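Local atomic coordinates of chymotrypsin-like serine protease (Equine arteritis virus, PDB entry 1MBM), a protein that probably cleaves the viral replicase polyprotein as a chymotrypsin-like serine endopeptidase. Residues P82-E96 against L99-D113. Sequence-based numbering, arbitrary orientation.
Sequences PTTGPASWCTATGDE and LLSGEVCLAWTTSGD
Gly85 and Leu100 form an antiparallel hydrogen-bonded pair, with Gly85 N to Leu100 O at 3.0 Å and Leu100 N to Gly85 O at 2.9 Å. Leu100 O also receives the CA-H of Thr84, and next to this pair Pro86 and Leu99 form a non-hydrogen-bonded one. These pairs lie at the open end of the hairpin of strands 85-91 and 94-100, whose type I turn runs from Thr91 to Gly94; the hairpin belongs to the second beta-barrel of the chymotrypsin-like fold. Beyond Leu100 the chain doubles back through 105-106 and passes across one face of Trp89. Ala107 CB sits over the centre of the six-membered ring of Trp89, 3.6 Å from its centroid, a CH-pi contact. Leu100 packs its CB on Ala87 CB; its chain extends away from the backbone N (chi1 -176°) and carries CD2 to 3.6 Å from Pro82 CB. Near the turn, Asp113 OD1 approaches Thr91 CB and accepts from a water that also takes the N-H of Ala92. Arg197 forms salt bridges with both Asp113 OD2 and Glu96 OE1, probably offsetting two nearby like charges; Asn196 N bonds Glu96 OE2. Glu96 bends at chi2 (57°), and OE1 meets the Trp108 ring edge, 3.6 Å from CE3, with carboxylate and ring planes 75° apart.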
loop_
_atom_site.group_PDB
_atom_site.type_symbol
_atom_site.label_atom_id
_atom_site.label_comp_id
_atom_site.label_asym_id
_atom_site.label_seq_id
_atom_site.Cartn_x
_atom_site.Cartn_y
_atom_site.Cartn_z
ATOM N N PRO A 82 4.037 9.436 -5.226
ATOM C CA PRO A 82 2.652 9.487 -4.758
ATOM C C PRO A 82 1.906 10.659 -5.386
ATOM O O PRO A 82 2.435 11.763 -5.500
ATOM C CB PRO A 82 2.801 9.707 -3.248
ATOM C CG PRO A 82 4.198 10.251 -3.083
ATOM C CD PRO A 82 4.996 9.521 -4.110
ATOM N N THR A 83 0.682 10.391 -5.813
ATOM C CA THR A 83 -0.203 11.403 -6.350
ATOM C C THR A 83 -1.412 11.449 -5.418
ATOM O O THR A 83 -1.939 10.405 -5.040
ATOM C CB THR A 83 -0.599 11.001 -7.781
ATOM O OG1 THR A 83 0.476 11.339 -8.672
ATOM C CG2 THR A 83 -1.761 11.824 -8.297
ATOM N N THR A 84 -1.833 12.638 -5.006
ATOM C CA THR A 84 -2.992 12.726 -4.114
ATOM C C THR A 84 -4.258 12.204 -4.804
ATOM O O THR A 84 -4.747 12.791 -5.759
ATOM C CB THR A 84 -3.212 14.172 -3.621
ATOM O OG1 THR A 84 -2.054 14.622 -2.897
ATOM C CG2 THR A 84 -4.330 14.198 -2.580
ATOM N N GLY A 85 -4.776 11.085 -4.322
ATOM C CA GLY A 85 -5.950 10.480 -4.918
ATOM C C GLY A 85 -6.117 9.059 -4.419
ATOM O O GLY A 85 -5.431 8.636 -3.485
ATOM N N PRO A 86 -7.037 8.319 -5.029
ATOM C CA PRO A 86 -7.255 6.922 -4.670
ATOM C C PRO A 86 -6.022 6.057 -4.966
ATOM O O PRO A 86 -5.242 6.353 -5.859
ATOM C CB PRO A 86 -8.417 6.511 -5.582
ATOM C CG PRO A 86 -8.336 7.493 -6.729
ATOM C CD PRO A 86 -7.983 8.775 -6.066
ATOM N N ALA A 87 -5.850 5.003 -4.184
ATOM C CA ALA A 87 -4.783 4.041 -4.398
ATOM C C ALA A 87 -5.306 2.691 -3.949
ATOM O O ALA A 87 -6.230 2.614 -3.135
ATOM C CB ALA A 87 -3.521 4.422 -3.628
ATOM N N SER A 88 -4.745 1.629 -4.504
ATOM C CA SER A 88 -5.168 0.291 -4.145
ATOM C C SER A 88 -4.107 -0.356 -3.279
ATOM O O SER A 88 -2.932 -0.386 -3.652
ATOM C CB SER A 88 -5.399 -0.566 -5.401
ATOM O OG SER A 88 -6.508 -0.116 -6.173
ATOM N N TRP A 89 -4.533 -0.829 -2.111
ATOM C CA TRP A 89 -3.711 -1.618 -1.213
ATOM C C TRP A 89 -3.968 -3.053 -1.649
ATOM O O TRP A 89 -5.075 -3.556 -1.489
ATOM C CB TRP A 89 -4.177 -1.447 0.243
ATOM C CG TRP A 89 -3.516 -0.311 0.992
ATOM C CD1 TRP A 89 -2.653 -0.420 2.048
ATOM C CD2 TRP A 89 -3.691 1.091 0.769
ATOM N NE1 TRP A 89 -2.261 0.827 2.477
ATOM C CE2 TRP A 89 -2.881 1.775 1.709
ATOM C CE3 TRP A 89 -4.428 1.849 -0.150
ATOM C CZ2 TRP A 89 -2.809 3.165 1.772
ATOM C CZ3 TRP A 89 -4.347 3.235 -0.092
ATOM C CH2 TRP A 89 -3.541 3.877 0.861
ATOM N N CYS A 90 -2.955 -3.703 -2.211
ATOM C CA CYS A 90 -3.121 -5.039 -2.781
ATOM C C CYS A 90 -2.908 -6.130 -1.745
ATOM O O CYS A 90 -1.843 -6.744 -1.695
ATOM C CB CYS A 90 -2.169 -5.232 -3.966
ATOM S SG CYS A 90 -2.310 -3.932 -5.231
ATOM N N THR A 91 -3.923 -6.372 -0.922
ATOM C CA THR A 91 -3.784 -7.372 0.132
ATOM C C THR A 91 -4.012 -8.779 -0.397
ATOM O O THR A 91 -4.466 -8.978 -1.528
ATOM C CB THR A 91 -4.750 -7.091 1.306
ATOM O OG1 THR A 91 -6.061 -7.590 1.001
ATOM C CG2 THR A 91 -4.956 -5.602 1.492
ATOM N N ALA A 92 -3.714 -9.761 0.441
ATOM C CA ALA A 92 -3.918 -11.155 0.065
ATOM C C ALA A 92 -5.396 -11.560 -0.002
ATOM O O ALA A 92 -5.715 -12.672 -0.417
ATOM C CB ALA A 92 -3.168 -12.047 0.999
ATOM N N THR A 93 -6.301 -10.670 0.399
ATOM C CA THR A 93 -7.728 -10.977 0.318
ATOM C C THR A 93 -8.465 -9.955 -0.524
ATOM O O THR A 93 -9.641 -9.690 -0.300
ATOM C CB THR A 93 -8.383 -11.061 1.709
ATOM O OG1 THR A 93 -7.892 -10.003 2.535
ATOM C CG2 THR A 93 -7.945 -12.330 2.446
ATOM N N GLY A 94 -7.766 -9.378 -1.496
ATOM C CA GLY A 94 -8.380 -8.411 -2.380
ATOM C C GLY A 94 -7.825 -7.010 -2.213
ATOM O O GLY A 94 -7.165 -6.700 -1.213
ATOM N N ASP A 95 -8.100 -6.168 -3.205
ATOM C CA ASP A 95 -7.701 -4.778 -3.178
ATOM C C ASP A 95 -8.559 -3.934 -2.248
ATOM O O ASP A 95 -9.792 -3.977 -2.287
ATOM C CB ASP A 95 -7.771 -4.168 -4.574
ATOM C CG ASP A 95 -6.658 -4.646 -5.474
ATOM O OD1 ASP A 95 -5.837 -5.487 -5.035
ATOM O OD2 ASP A 95 -6.546 -4.250 -6.645
ATOM N N GLU A 96 -7.883 -3.145 -1.428
ATOM C CA GLU A 96 -8.547 -2.211 -0.544
ATOM C C GLU A 96 -8.352 -0.823 -1.161
ATOM O O GLU A 96 -7.219 -0.354 -1.295
ATOM C CB GLU A 96 -7.892 -2.298 0.831
ATOM C CG GLU A 96 -8.712 -1.779 1.993
ATOM C CD GLU A 96 -10.063 -2.455 2.130
ATOM O OE1 GLU A 96 -10.156 -3.606 2.607
ATOM O OE2 GLU A 96 -11.043 -1.811 1.766
ATOM N N LEU A 99 -7.353 6.301 0.408
ATOM C CA LEU A 99 -6.852 7.628 0.070
ATOM C C LEU A 99 -5.357 7.612 0.238
ATOM O O LEU A 99 -4.849 7.112 1.238
ATOM C CB LEU A 99 -7.423 8.691 1.006
ATOM C CG LEU A 99 -6.647 10.016 1.042
ATOM C CD1 LEU A 99 -6.866 10.804 -0.255
ATOM C CD2 LEU A 99 -7.018 10.853 2.258
ATOM N N LEU A 100 -4.649 8.139 -0.749
ATOM C CA LEU A 100 -3.211 8.256 -0.650
ATOM C C LEU A 100 -2.798 9.699 -0.910
ATOM O O LEU A 100 -3.277 10.317 -1.848
ATOM C CB LEU A 100 -2.518 7.328 -1.660
ATOM C CG LEU A 100 -0.990 7.345 -1.523
ATOM C CD1 LEU A 100 -0.441 5.981 -1.171
ATOM C CD2 LEU A 100 -0.300 7.940 -2.738
ATOM N N SER A 101 -1.955 10.237 -0.033
ATOM C CA SER A 101 -1.322 11.547 -0.206
ATOM C C SER A 101 -0.022 11.497 0.594
ATOM O O SER A 101 0.194 10.567 1.363
ATOM C CB SER A 101 -2.206 12.687 0.297
ATOM O OG SER A 101 -2.339 12.658 1.710
ATOM N N GLY A 102 0.848 12.483 0.425
ATOM C CA GLY A 102 2.105 12.466 1.160
ATOM C C GLY A 102 1.877 12.674 2.650
ATOM O O GLY A 102 2.573 12.107 3.484
ATOM N N GLU A 103 0.865 13.467 2.979
ATOM C CA GLU A 103 0.586 13.816 4.360
ATOM C C GLU A 103 -0.291 12.816 5.102
ATOM O O GLU A 103 -0.058 12.551 6.280
ATOM C CB GLU A 103 -0.091 15.190 4.425
ATOM C CG GLU A 103 0.776 16.358 3.990
ATOM C CD GLU A 103 0.739 16.619 2.487
ATOM O OE1 GLU A 103 0.076 15.865 1.737
ATOM O OE2 GLU A 103 1.379 17.598 2.051
ATOM N N VAL A 104 -1.320 12.301 4.430
ATOM C CA VAL A 104 -2.325 11.455 5.077
ATOM C C VAL A 104 -2.769 10.297 4.172
ATOM O O VAL A 104 -3.087 10.498 3.000
ATOM C CB VAL A 104 -3.577 12.288 5.482
ATOM C CG1 VAL A 104 -4.683 11.395 6.046
ATOM C CG2 VAL A 104 -3.228 13.392 6.500
ATOM N N CYS A 105 -2.781 9.081 4.714
ATOM C CA CYS A 105 -3.263 7.932 3.963
ATOM C C CYS A 105 -4.330 7.197 4.782
ATOM O O CYS A 105 -4.141 6.948 5.965
ATOM C CB CYS A 105 -2.120 6.962 3.621
ATOM S SG CYS A 105 -0.780 7.617 2.579
ATOM N N LEU A 106 -5.435 6.840 4.134
ATOM C CA LEU A 106 -6.533 6.129 4.788
ATOM C C LEU A 106 -6.847 4.830 4.053
ATOM O O LEU A 106 -6.991 4.822 2.844
ATOM C CB LEU A 106 -7.798 6.992 4.804
ATOM C CG LEU A 106 -7.667 8.418 5.325
ATOM C CD1 LEU A 106 -8.992 9.131 5.204
ATOM C CD2 LEU A 106 -7.201 8.395 6.769
ATOM N N ALA A 107 -6.954 3.735 4.792
ATOM C CA ALA A 107 -7.289 2.446 4.208
ATOM C C ALA A 107 -7.630 1.506 5.350
ATOM O O ALA A 107 -7.053 1.614 6.426
ATOM C CB ALA A 107 -6.113 1.888 3.394
ATOM N N TRP A 108 -8.574 0.599 5.129
ATOM C CA TRP A 108 -8.910 -0.370 6.162
ATOM C C TRP A 108 -7.949 -1.543 6.047
ATOM O O TRP A 108 -7.957 -2.258 5.044
ATOM C CB TRP A 108 -10.361 -0.841 6.027
ATOM C CG TRP A 108 -10.782 -1.752 7.137
ATOM C CD1 TRP A 108 -11.260 -1.384 8.364
ATOM C CD2 TRP A 108 -10.749 -3.185 7.134
ATOM N NE1 TRP A 108 -11.535 -2.501 9.119
ATOM C CE2 TRP A 108 -11.226 -3.619 8.388
ATOM C CE3 TRP A 108 -10.364 -4.149 6.196
ATOM C CZ2 TRP A 108 -11.331 -4.971 8.723
ATOM C CZ3 TRP A 108 -10.467 -5.487 6.532
ATOM C CH2 TRP A 108 -10.949 -5.885 7.782
ATOM N N THR A 109 -7.082 -1.716 7.038
ATOM C CA THR A 109 -6.098 -2.810 7.011
ATOM C C THR A 109 -5.955 -3.518 8.355
ATOM O O THR A 109 -6.379 -2.992 9.382
ATOM C CB THR A 109 -4.699 -2.286 6.622
ATOM O OG1 THR A 109 -4.309 -1.252 7.536
ATOM C CG2 THR A 109 -4.702 -1.591 5.249
ATOM N N THR A 110 -5.360 -4.714 8.336
ATOM C CA THR A 110 -5.012 -5.452 9.562
ATOM C C THR A 110 -3.507 -5.713 9.577
ATOM O O THR A 110 -2.832 -5.496 8.581
ATOM C CB THR A 110 -5.734 -6.804 9.654
ATOM O OG1 THR A 110 -5.446 -7.573 8.478
ATOM C CG2 THR A 110 -7.252 -6.627 9.629
ATOM N N SER A 111 -2.988 -6.226 10.687
ATOM C CA SER A 111 -1.549 -6.474 10.783
ATOM C C SER A 111 -1.004 -7.318 9.629
ATOM O O SER A 111 0.057 -7.008 9.070
ATOM C CB SER A 111 -1.177 -7.116 12.118
ATOM O OG SER A 111 0.230 -7.128 12.243
ATOM N N GLY A 112 -1.740 -8.364 9.260
ATOM C CA GLY A 112 -1.347 -9.223 8.153
ATOM C C GLY A 112 -1.193 -8.531 6.801
ATOM O O GLY A 112 -0.565 -9.085 5.889
ATOM N N ASP A 113 -1.737 -7.317 6.668
ATOM C CA ASP A 113 -1.651 -6.574 5.412
ATOM C C ASP A 113 -0.355 -5.792 5.284
ATOM O O ASP A 113 -0.126 -5.165 4.248
ATOM C CB ASP A 113 -2.800 -5.570 5.261
ATOM C CG ASP A 113 -4.163 -6.228 5.179
ATOM O OD1 ASP A 113 -4.264 -7.364 4.672
ATOM O OD2 ASP A 113 -5.196 -5.663 5.597
HETATM O O HOH W 1 0.459 13.816 -2.241
HETATM O O HOH W 2 -3.078 -9.248 3.271
HETATM O O HOH W 3 -10.009 1.069 2.486
#